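PDB 2II2: alpha-11 giardin from Giardia intestinalis, which binds calcium and, as an annexin, probably acidic phospholipids, and may take part in parasite attachment and in organising the cytoskeleton of the ventral disk. Local coordinates for residues M251-A256 with L285-S290; R258-F263 with M304-A309. All blocks are in the same frame, centred on the assembly; numbering follows the deposited sequence.

Interaction 1 (M251-A256 with L285-S290); sequences MAYEQA and LSRFQS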
loop_
_atom_site.group_PDB
_atom_site.type_symbol
_atom_site.label_atom_id
_atom_site.label_comp_id
_atom_site.label_asym_id
_atom_site.label_seq_id
_atom_site.Cartn_x
_atom_site.Cartn_y
_atom_site.Cartn_z
ATOM N N MET A 251 -4.487 12.063 -7.596
ATOM C CA MET A 251 -3.727 10.805 -7.479
ATOM C C MET A 251 -2.864 10.742 -6.209
ATOM O O MET A 251 -2.816 9.710 -5.532
ATOM C CB MET A 251 -2.856 10.583 -8.712
ATOM C CG MET A 251 -3.679 10.436 -9.982
ATOM S SD MET A 251 -2.659 10.226 -11.462
ATOM C CE MET A 251 -1.878 8.629 -11.102
ATOM N N ALA A 252 -2.172 11.839 -5.903
ATOM C CA ALA A 252 -1.287 11.832 -4.736
ATOM C C ALA A 252 -2.101 11.547 -3.462
ATOM O O ALA A 252 -1.683 10.754 -2.611
ATOM C CB ALA A 252 -0.621 13.166 -4.607
ATOM N N TYR A 253 -3.259 12.187 -3.324
ATOM C CA TYR A 253 -4.049 12.018 -2.125
ATOM C C TYR A 253 -4.709 10.644 -2.085
ATOM O O TYR A 253 -4.781 10.017 -1.014
ATOM C CB TYR A 253 -5.134 13.097 -2.018
ATOM C CG TYR A 253 -4.660 14.451 -1.553
ATOM C CD1 TYR A 253 -3.858 15.253 -2.388
ATOM C CD2 TYR A 253 -5.065 14.968 -0.311
ATOM C CE1 TYR A 253 -3.437 16.515 -1.982
ATOM C CE2 TYR A 253 -4.643 16.265 0.098
ATOM C CZ TYR A 253 -3.852 17.016 -0.761
ATOM O OH TYR A 253 -3.430 18.259 -0.366
ATOM N N GLU A 254 -5.155 10.169 -3.250
ATOM C CA GLU A 254 -5.704 8.820 -3.339
ATOM C C GLU A 254 -4.703 7.771 -2.868
ATOM O O GLU A 254 -5.030 6.880 -2.070
ATOM C CB GLU A 254 -6.093 8.559 -4.788
ATOM C CG GLU A 254 -6.553 7.209 -5.138
ATOM C CD GLU A 254 -6.677 7.020 -6.643
ATOM O OE1 GLU A 254 -5.976 7.714 -7.433
ATOM O OE2 GLU A 254 -7.473 6.143 -7.035
ATOM N N GLN A 255 -3.493 7.850 -3.393
ATOM C CA GLN A 255 -2.433 6.899 -3.032
ATOM C C GLN A 255 -2.064 7.028 -1.558
ATOM O O GLN A 255 -1.968 6.013 -0.819
ATOM C CB GLN A 255 -1.205 7.133 -3.903
ATOM C CG GLN A 255 -1.436 6.815 -5.356
ATOM C CD GLN A 255 -0.331 7.349 -6.225
ATOM O OE1 GLN A 255 0.829 7.434 -5.794
ATOM N NE2 GLN A 255 -0.651 7.606 -7.479
ATOM N N ALA A 256 -1.890 8.259 -1.077
ATOM C CA ALA A 256 -1.509 8.449 0.308
ATOM C C ALA A 256 -2.594 7.919 1.258
ATOM O O ALA A 256 -2.289 7.367 2.309
ATOM C CB ALA A 256 -1.204 9.898 0.572
ATOM N N LEU A 285 2.820 17.477 6.285
ATOM C CA LEU A 285 2.382 18.844 6.550
ATOM C C LEU A 285 2.544 19.732 5.329
ATOM O O LEU A 285 1.641 20.513 4.978
ATOM C CB LEU A 285 3.173 19.438 7.732
ATOM C CG LEU A 285 2.811 18.955 9.150
ATOM C CD1 LEU A 285 3.865 19.368 10.178
ATOM C CD2 LEU A 285 1.444 19.467 9.564
ATOM N N SER A 286 3.698 19.633 4.668
ATOM C CA SER A 286 3.993 20.491 3.520
ATOM C C SER A 286 3.187 20.121 2.296
ATOM O O SER A 286 2.679 20.999 1.593
ATOM C CB SER A 286 5.475 20.416 3.157
ATOM O OG SER A 286 6.277 20.948 4.184
ATOM N N ARG A 287 3.116 18.814 2.022
ATOM C CA ARG A 287 2.562 18.332 0.760
ATOM C C ARG A 287 1.063 18.450 0.680
ATOM O O ARG A 287 0.516 18.812 -0.375
ATOM C CB ARG A 287 2.977 16.861 0.508
ATOM C CG ARG A 287 2.264 16.175 -0.682
ATOM C CD ARG A 287 2.644 16.868 -1.956
ATOM N NE ARG A 287 2.013 16.374 -3.203
ATOM C CZ ARG A 287 0.873 16.847 -3.720
ATOM N NH1 ARG A 287 0.173 17.779 -3.076
ATOM N NH2 ARG A 287 0.417 16.402 -4.891
ATOM N N PHE A 288 0.383 18.087 1.760
ATOM C CA PHE A 288 -1.082 17.889 1.710
ATOM C C PHE A 288 -1.792 19.141 2.226
ATOM O O PHE A 288 -2.312 19.184 3.363
ATOM C CB PHE A 288 -1.478 16.601 2.437
ATOM C CG PHE A 288 -0.850 15.372 1.845
ATOM C CD1 PHE A 288 0.246 14.784 2.457
ATOM C CD2 PHE A 288 -1.306 14.840 0.639
ATOM C CE1 PHE A 288 0.858 13.661 1.901
ATOM C CE2 PHE A 288 -0.693 13.719 0.085
ATOM C CZ PHE A 288 0.391 13.137 0.730
ATOM N N GLN A 289 -1.775 20.176 1.394
ATOM C CA GLN A 289 -2.324 21.487 1.754
ATOM C C GLN A 289 -3.501 21.938 0.885
ATOM O O GLN A 289 -3.766 23.142 0.741
ATOM C CB GLN A 289 -1.231 22.549 1.654
ATOM C CG GLN A 289 -0.154 22.431 2.693
ATOM C CD GLN A 289 -0.392 23.329 3.862
ATOM O OE1 GLN A 289 -0.375 24.555 3.732
ATOM N NE2 GLN A 289 -0.613 22.735 5.021
ATOM N N SER A 290 -4.229 21.000 0.312
ATOM C CA SER A 290 -5.354 21.366 -0.559
ATOM C C SER A 290 -6.523 22.021 0.157
ATOM O O SER A 290 -6.837 21.643 1.295
ATOM C CB SER A 290 -5.851 20.128 -1.294
ATOM O OG SER A 290 -6.990 20.448 -2.074
HETATM O O HOH W 1 -2.207 19.645 -2.316
#
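Tyr253, in helical segment 251-256, lies across from Phe288, where the backbone of 285-290 leaves the helix; their CA atoms, 7.6 Å apart, are the nearest pair between the two segments. The rings form a T-shaped stack, with centroids 4.9 Å apart and planes at 87°. Phe288 presents its edge, and its CD2 stands over the centre of one tyrosine face, 3.6 Å from Tyr253 CZ. Farther along the same phenyl ring, Phe288 CZ lies 3.6 Å from Ala256 CB, so one aromatic side chain spans two positions about a helical turn apart. The tyrosine ring carries its hydroxyl past the stack to the chain beyond the helix end, where Ser290 N donates to Tyr253 OH at 2.9 Å with an N-H...O angle of 146°. A water 2.7 Å from Tyr253 OH gives the hydroxyl a second partner and weakly accepts a bond from Arg287 NH1. With CG anti to the backbone N (chi1 171°) and a bend at chi2, Arg287 brings its NH2 to 3.4 Å from Ala252 CB; its guanidinium plane is nearly perpendicular to the tyrosine ring. The same group forms a salt bridge with Asp249 and bonds to the carbonyls of Val244 and Thr246. The Phe288 ring is bordered by two further helices: Phe240 and Val244 of helix 232-244 touch it, and Phe298 of helix 298-306 meets it edge-to-face.

Interaction 2 (R258-F263 with M304-A309); sequences RITGLF and MFWKLA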
loop_
_atom_site.group_PDB
_atom_site.type_symbol
_atom_site.label_atom_id
_atom_site.label_comp_id
_atom_site.label_asym_id
_atom_site.label_seq_id
_atom_site.Cartn_x
_atom_site.Cartn_y
_atom_site.Cartn_z
ATOM N N ARG A 258 -4.715 5.441 0.663
ATOM C CA ARG A 258 -4.679 3.983 0.672
ATOM C C ARG A 258 -3.510 3.415 1.468
ATOM O O ARG A 258 -3.686 2.503 2.278
ATOM C CB ARG A 258 -4.649 3.480 -0.758
ATOM C CG ARG A 258 -4.519 1.986 -0.869
ATOM C CD ARG A 258 -4.466 1.489 -2.309
ATOM N NE ARG A 258 -3.311 1.979 -3.052
ATOM C CZ ARG A 258 -3.361 2.824 -4.073
ATOM N NH1 ARG A 258 -4.505 3.390 -4.475
ATOM N NH2 ARG A 258 -2.237 3.120 -4.687
ATOM N N ILE A 259 -2.316 3.946 1.199
ATOM C CA ILE A 259 -1.111 3.499 1.882
ATOM C C ILE A 259 -1.265 3.699 3.391
ATOM O O ILE A 259 -0.928 2.806 4.189
ATOM C CB ILE A 259 0.105 4.238 1.320
ATOM C CG1 ILE A 259 0.320 3.864 -0.141
ATOM C CG2 ILE A 259 1.339 3.946 2.164
ATOM C CD1 ILE A 259 1.133 4.882 -0.930
ATOM N N THR A 260 -1.755 4.869 3.794
ATOM C CA THR A 260 -1.979 5.126 5.209
ATOM C C THR A 260 -3.013 4.174 5.802
ATOM O O THR A 260 -2.796 3.581 6.846
ATOM C CB THR A 260 -2.464 6.589 5.383
ATOM O OG1 THR A 260 -1.453 7.486 4.910
ATOM C CG2 THR A 260 -2.763 6.908 6.808
ATOM N N GLY A 261 -4.163 4.049 5.139
ATOM C CA GLY A 261 -5.221 3.205 5.659
ATOM C C GLY A 261 -4.793 1.759 5.835
ATOM O O GLY A 261 -5.131 1.114 6.838
ATOM N N LEU A 262 -4.083 1.240 4.840
ATOM C CA LEU A 262 -3.643 -0.151 4.900
ATOM C C LEU A 262 -2.486 -0.448 5.881
ATOM O O LEU A 262 -2.447 -1.512 6.511
ATOM C CB LEU A 262 -3.234 -0.668 3.522
ATOM C CG LEU A 262 -4.322 -0.751 2.449
ATOM C CD1 LEU A 262 -3.722 -1.194 1.111
ATOM C CD2 LEU A 262 -5.362 -1.776 2.905
ATOM N N PHE A 263 -1.529 0.493 5.965
ATOM C CA PHE A 263 -0.244 0.133 6.553
ATOM C C PHE A 263 0.164 0.923 7.784
ATOM O O PHE A 263 1.230 0.625 8.345
ATOM C CB PHE A 263 0.843 0.231 5.496
ATOM C CG PHE A 263 0.583 -0.603 4.275
ATOM C CD1 PHE A 263 0.343 -1.971 4.378
ATOM C CD2 PHE A 263 0.571 -0.013 3.003
ATOM C CE1 PHE A 263 0.093 -2.730 3.243
ATOM C CE2 PHE A 263 0.339 -0.784 1.866
ATOM C CZ PHE A 263 0.101 -2.133 1.984
ATOM N N MET A 304 -2.543 11.685 12.130
ATOM C CA MET A 304 -3.116 10.890 13.204
ATOM C C MET A 304 -2.874 9.408 12.978
ATOM O O MET A 304 -2.444 8.717 13.918
ATOM C CB MET A 304 -4.605 11.229 13.388
ATOM C CG MET A 304 -5.332 10.439 14.463
ATOM S SD MET A 304 -5.861 8.774 13.968
ATOM C CE MET A 304 -7.006 9.166 12.629
ATOM N N PHE A 305 -3.168 8.901 11.788
ATOM C CA PHE A 305 -3.020 7.472 11.582
ATOM C C PHE A 305 -1.561 7.010 11.693
ATOM O O PHE A 305 -1.303 5.875 12.120
ATOM C CB PHE A 305 -3.621 7.034 10.249
ATOM C CG PHE A 305 -5.104 6.791 10.273
ATOM C CD1 PHE A 305 -5.959 7.487 9.407
ATOM C CD2 PHE A 305 -5.651 5.815 11.099
ATOM C CE1 PHE A 305 -7.331 7.248 9.422
ATOM C CE2 PHE A 305 -7.025 5.567 11.140
ATOM C CZ PHE A 305 -7.876 6.288 10.273
ATOM N N TRP A 306 -0.618 7.870 11.344
ATOM C CA TRP A 306 0.789 7.515 11.416
ATOM C C TRP A 306 1.415 7.862 12.750
ATOM O O TRP A 306 2.603 7.617 12.945
ATOM C CB TRP A 306 1.570 8.215 10.296
ATOM C CG TRP A 306 1.379 7.589 8.975
ATOM C CD1 TRP A 306 0.686 8.090 7.903
ATOM C CD2 TRP A 306 1.898 6.321 8.563
ATOM N NE1 TRP A 306 0.733 7.200 6.856
ATOM C CE2 TRP A 306 1.450 6.091 7.253
ATOM C CE3 TRP A 306 2.686 5.348 9.189
ATOM C CZ2 TRP A 306 1.786 4.934 6.541
ATOM C CZ3 TRP A 306 3.012 4.195 8.489
ATOM C CH2 TRP A 306 2.550 4.000 7.192
ATOM N N LYS A 307 0.628 8.415 13.681
ATOM C CA LYS A 307 1.171 8.782 15.018
ATOM C C LYS A 307 2.286 9.813 14.889
ATOM O O LYS A 307 3.292 9.764 15.610
ATOM C CB LYS A 307 1.584 7.560 15.855
ATOM C CG LYS A 307 0.406 6.680 16.176
ATOM C CD LYS A 307 0.771 5.615 17.191
ATOM C CE LYS A 307 -0.462 4.827 17.583
ATOM N NZ LYS A 307 -0.090 3.704 18.493
ATOM N N LEU A 308 2.068 10.763 13.989
ATOM C CA LEU A 308 3.014 11.845 13.741
ATOM C C LEU A 308 2.404 13.212 14.041
ATOM O O LEU A 308 2.960 14.238 13.611
ATOM C CB LEU A 308 3.475 11.791 12.289
ATOM C CG LEU A 308 4.240 10.548 11.823
ATOM C CD1 LEU A 308 4.473 10.625 10.308
ATOM C CD2 LEU A 308 5.561 10.399 12.589
ATOM N N ALA A 309 1.244 13.224 14.706
ATOM C CA ALA A 309 0.512 14.459 15.006
ATOM C C ALA A 309 1.195 15.201 16.134
ATOM O O ALA A 309 1.259 16.423 16.107
ATOM C CB ALA A 309 -0.951 14.163 15.355
#
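Thr260 of helix 249-263 meets Phe305 and Trp306 in the last turn of helix 298-306, a buried helix-helix contact within the all-helical annexin domain. A Schellman motif ends the second helix: Lys307 has positive phi, and its N bonds back to Met304 O at 3.1 Å. The polar link between the segments runs from Trp306 NE1 to Thr260 OG1 at 2.9 Å. It is bent, with an N-H...O angle of 145°, and the oxygen is tilted about 20° out of the indole plane. Thr260 OG1 also bonds to Ala256 O one turn earlier. That intrahelical bond is consistent with its position anti to the carbonyl carbon (chi1 -61°), so the hydroxyl links its own helix to the indole. Apolar packing comes from the other branch of the threonine: Thr260 CG2 lies 3.5 Å from Phe305 CB, where the two side chains cross at about a right angle. The same methyl also sits beside the indole N-H, with Thr260 CG2 3.5 Å from Trp306 NE1. Val68 of helix 64-73 touches both Thr260 and Phe305, while Phe240 of helix 232-244 touches Thr260 and meets Trp306 edge-to-face. A further approach brings the six-membered part of the indole to the backbone near the end of helix 249-263. Here Trp306 CH2 comes to 3.8 Å from Phe263 O, with Phe263 CB at 4.5 Å from the same carbon.

Overall arrangement
From the N-terminal side, helix 232-244 comes first, and its Phe240 borders both contacts. Helix 249-263 then supplies the first segment of each: 251-256 for interaction 1, 258-263 for interaction 2. The chain continues through helices 270-274 and 280-287 to 285-290, closing a loop with 28 residues between the segments of interaction 1. Helix 298-306 follows, and 304-309 closes the second loop, with 40 residues between its segments. Because the four segments alternate along the sequence, the loops cross rather than nest. The contact centres are about 13 Å apart. Since both use helix 249-263, that one helix holds the end of helix 280-287 and that of helix 298-306.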